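Local coordinates for protein GH3 beta-N-acetylglucosaminidase (Paenibacillaceae, PDB 6K5J) that removes terminal beta-linked N-acetylglucosamine residues by hydrolysis, probably from chitin-derived oligosaccharides, as a family 3 glycoside hydrolase, at residues 179-184 against 222-227. Sequence-based numbering, arbitrary orientation.
With NAG (2-acetamido-2-deoxy-beta-D-glucopyranose), chain B.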
loop_
_atom_site.group_PDB
_atom_site.type_symbol
_atom_site.label_atom_id
_atom_site.label_comp_id
_atom_site.label_asym_id
_atom_site.label_seq_id
_atom_site.Cartn_x
_atom_site.Cartn_y
_atom_site.Cartn_z
ATOM N N ALA A 179 -6.608 -6.820 9.960
ATOM C CA ALA A 179 -5.359 -6.252 9.475
ATOM C C ALA A 179 -4.414 -7.359 9.030
ATOM O O ALA A 179 -4.393 -8.454 9.599
ATOM C CB ALA A 179 -4.685 -5.406 10.558
ATOM N N THR A 180 -3.610 -7.052 8.011
ATOM C CA THR A 180 -2.627 -7.986 7.460
ATOM C C THR A 180 -1.293 -7.253 7.393
ATOM O O THR A 180 -1.043 -6.513 6.434
ATOM C CB THR A 180 -3.023 -8.491 6.070
ATOM O OG1 THR A 180 -4.370 -8.959 6.077
ATOM C CG2 THR A 180 -2.087 -9.646 5.620
ATOM N N VAL A 181 -0.427 -7.455 8.388
ATOM C CA VAL A 181 0.874 -6.796 8.337
ATOM C C VAL A 181 1.737 -7.463 7.272
ATOM O O VAL A 181 1.703 -8.688 7.098
ATOM C CB VAL A 181 1.544 -6.797 9.724
ATOM C CG1 VAL A 181 0.748 -5.890 10.656
ATOM C CG2 VAL A 181 1.650 -8.215 10.303
ATOM N N LYS A 182 2.519 -6.655 6.548
ATOM C CA LYS A 182 3.262 -7.140 5.390
ATOM C C LYS A 182 4.538 -6.311 5.257
ATOM O O LYS A 182 4.622 -5.203 5.787
ATOM C CB LYS A 182 2.380 -7.076 4.124
ATOM C CG LYS A 182 2.004 -5.645 3.658
ATOM C CD LYS A 182 0.989 -5.703 2.488
ATOM C CE LYS A 182 0.775 -4.320 1.835
ATOM N NZ LYS A 182 -0.316 -4.385 0.784
ATOM N N HIS A 183 5.560 -6.845 4.578
ATOM C CA HIS A 183 5.647 -8.156 3.947
ATOM C C HIS A 183 6.706 -8.971 4.701
ATOM O O HIS A 183 7.909 -8.705 4.572
ATOM C CB HIS A 183 6.051 -8.028 2.467
ATOM C CG HIS A 183 5.167 -7.122 1.653
ATOM N ND1 HIS A 183 5.275 -5.746 1.680
ATOM C CD2 HIS A 183 4.175 -7.403 0.774
ATOM C CE1 HIS A 183 4.390 -5.219 0.851
ATOM N NE2 HIS A 183 3.706 -6.202 0.291
ATOM N N PHE A 184 6.259 -9.960 5.468
ATOM C CA PHE A 184 7.132 -10.634 6.425
ATOM C C PHE A 184 8.183 -11.485 5.704
ATOM O O PHE A 184 7.855 -12.194 4.750
ATOM C CB PHE A 184 6.287 -11.512 7.360
ATOM C CG PHE A 184 7.089 -12.237 8.409
ATOM C CD1 PHE A 184 7.605 -13.501 8.158
ATOM C CD2 PHE A 184 7.315 -11.660 9.649
ATOM C CE1 PHE A 184 8.354 -14.174 9.122
ATOM C CE2 PHE A 184 8.052 -12.325 10.631
ATOM C CZ PHE A 184 8.579 -13.582 10.365
ATOM N N ARG A 222 0.748 -7.814 20.211
ATOM C CA ARG A 222 -0.478 -7.103 20.546
ATOM C C ARG A 222 -1.722 -7.724 19.931
ATOM O O ARG A 222 -2.834 -7.367 20.333
ATOM C CB ARG A 222 -0.371 -5.633 20.131
ATOM C CG ARG A 222 0.530 -4.837 21.062
ATOM C CD ARG A 222 1.052 -3.575 20.401
ATOM N NE ARG A 222 1.923 -2.823 21.307
ATOM C CZ ARG A 222 3.190 -3.137 21.570
ATOM N NH1 ARG A 222 3.756 -4.190 20.992
ATOM N NH2 ARG A 222 3.898 -2.391 22.411
ATOM N N GLY A 223 -1.567 -8.640 18.983
ATOM C CA GLY A 223 -2.712 -9.275 18.367
ATOM C C GLY A 223 -2.971 -8.757 16.969
ATOM O O GLY A 223 -3.507 -7.656 16.811
ATOM N N VAL A 224 -2.577 -9.517 15.945
ATOM C CA VAL A 224 -2.810 -9.125 14.557
ATOM C C VAL A 224 -3.479 -10.285 13.822
ATOM O O VAL A 224 -3.082 -11.446 13.971
ATOM C CB VAL A 224 -1.508 -8.685 13.850
ATOM C CG1 VAL A 224 -0.486 -9.823 13.806
ATOM C CG2 VAL A 224 -1.813 -8.142 12.435
ATOM N N ASP A 225 -4.502 -9.965 13.029
ATOM C CA ASP A 225 -5.336 -11.001 12.427
ATOM C C ASP A 225 -4.595 -11.804 11.369
ATOM O O ASP A 225 -4.867 -12.997 11.208
ATOM C CB ASP A 225 -6.590 -10.383 11.805
ATOM C CG ASP A 225 -7.640 -10.027 12.839
ATOM O OD1 ASP A 225 -7.497 -10.433 14.017
ATOM O OD2 ASP A 225 -8.605 -9.339 12.471
ATOM N N ALA A 226 -3.676 -11.179 10.631
ATOM C CA ALA A 226 -3.019 -11.874 9.534
ATOM C C ALA A 226 -1.648 -11.263 9.288
ATOM O O ALA A 226 -1.379 -10.118 9.658
ATOM C CB ALA A 226 -3.880 -11.845 8.256
ATOM N N VAL A 227 -0.767 -12.080 8.704
ATOM C CA VAL A 227 0.574 -11.693 8.274
ATOM C C VAL A 227 0.731 -12.144 6.820
ATOM O O VAL A 227 0.438 -13.301 6.494
ATOM C CB VAL A 227 1.658 -12.333 9.173
ATOM C CG1 VAL A 227 3.079 -12.029 8.662
ATOM C CG2 VAL A 227 1.504 -11.876 10.634
HETATM C C1 NAG B . 1.557 -7.644 -4.330
HETATM C C2 NAG B . 2.021 -6.601 -3.282
HETATM C C3 NAG B . 1.177 -6.684 -1.997
HETATM C C4 NAG B . -0.313 -6.711 -2.311
HETATM C C5 NAG B . -0.596 -7.840 -3.287
HETATM C C6 NAG B . -2.053 -7.964 -3.676
HETATM C C7 NAG B . 4.345 -5.834 -2.948
HETATM C C8 NAG B . 5.741 -6.255 -2.578
HETATM N N2 NAG B . 3.429 -6.808 -2.970
HETATM O O1 NAG B . 2.147 -7.323 -5.545
HETATM O O3 NAG B . 1.465 -5.573 -1.153
HETATM O O4 NAG B . -1.064 -6.907 -1.119
HETATM O O5 NAG B . 0.135 -7.582 -4.490
HETATM O O6 NAG B . -2.465 -6.879 -4.497
HETATM O O7 NAG B . 4.059 -4.663 -3.191
#
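Thr180 and Val181 run parallel to Ala226 and Val227 as neighbouring strands. The backbone evidence is a hydrogen bond from Val181 N to Ala226 O (3.1 Å, 142° at the hydrogen), and a weak one, bent to 121°, from Ala226 N to Ala179 O at 3.0 Å. A CA-H...O contact between Thr180 CA and Ala226 O (3.3 Å) gives that carbonyl a second partner.

Apolar contacts gather on the face bearing both strand valines. Val181 splits its branches: CG1 meets Val224 CG2 tip to tip at 3.8 Å, while CG2 lies 3.7 Å from Val227 CG2. The other Val227 branch, CG1, anti to the backbone N (chi1 175°), reaches Phe184 CB at 3.5 Å. On the opposite face Thr180 OG1 rests against Ala226 CB, 3.6 Å away, and bonds to Asn133 O.

Beyond Val181 the chain turns toward the sugar, although Val181 and Phe184 still pair with Met228. After a cis peptide, His183 NE2 hydrogen-bonds NAG O3 (2.7 Å); Lys182 CG covers its ring centre, NAG C8 the opposite face nearer the rim. Lys182 NZ donates to O3 and salt-bridges Glu85; Asp139 holds His183 ND1. This is consistent with a family 3 sugar-binding active site at a barrel strand's C-terminal end.

Helices 205-210 and 213-222 lie in the beta-alpha-beta crossover joining the strands; helices 158-174 and 249-258 pack on the valine face, and strands 132-133 and 264-266 flank the pair.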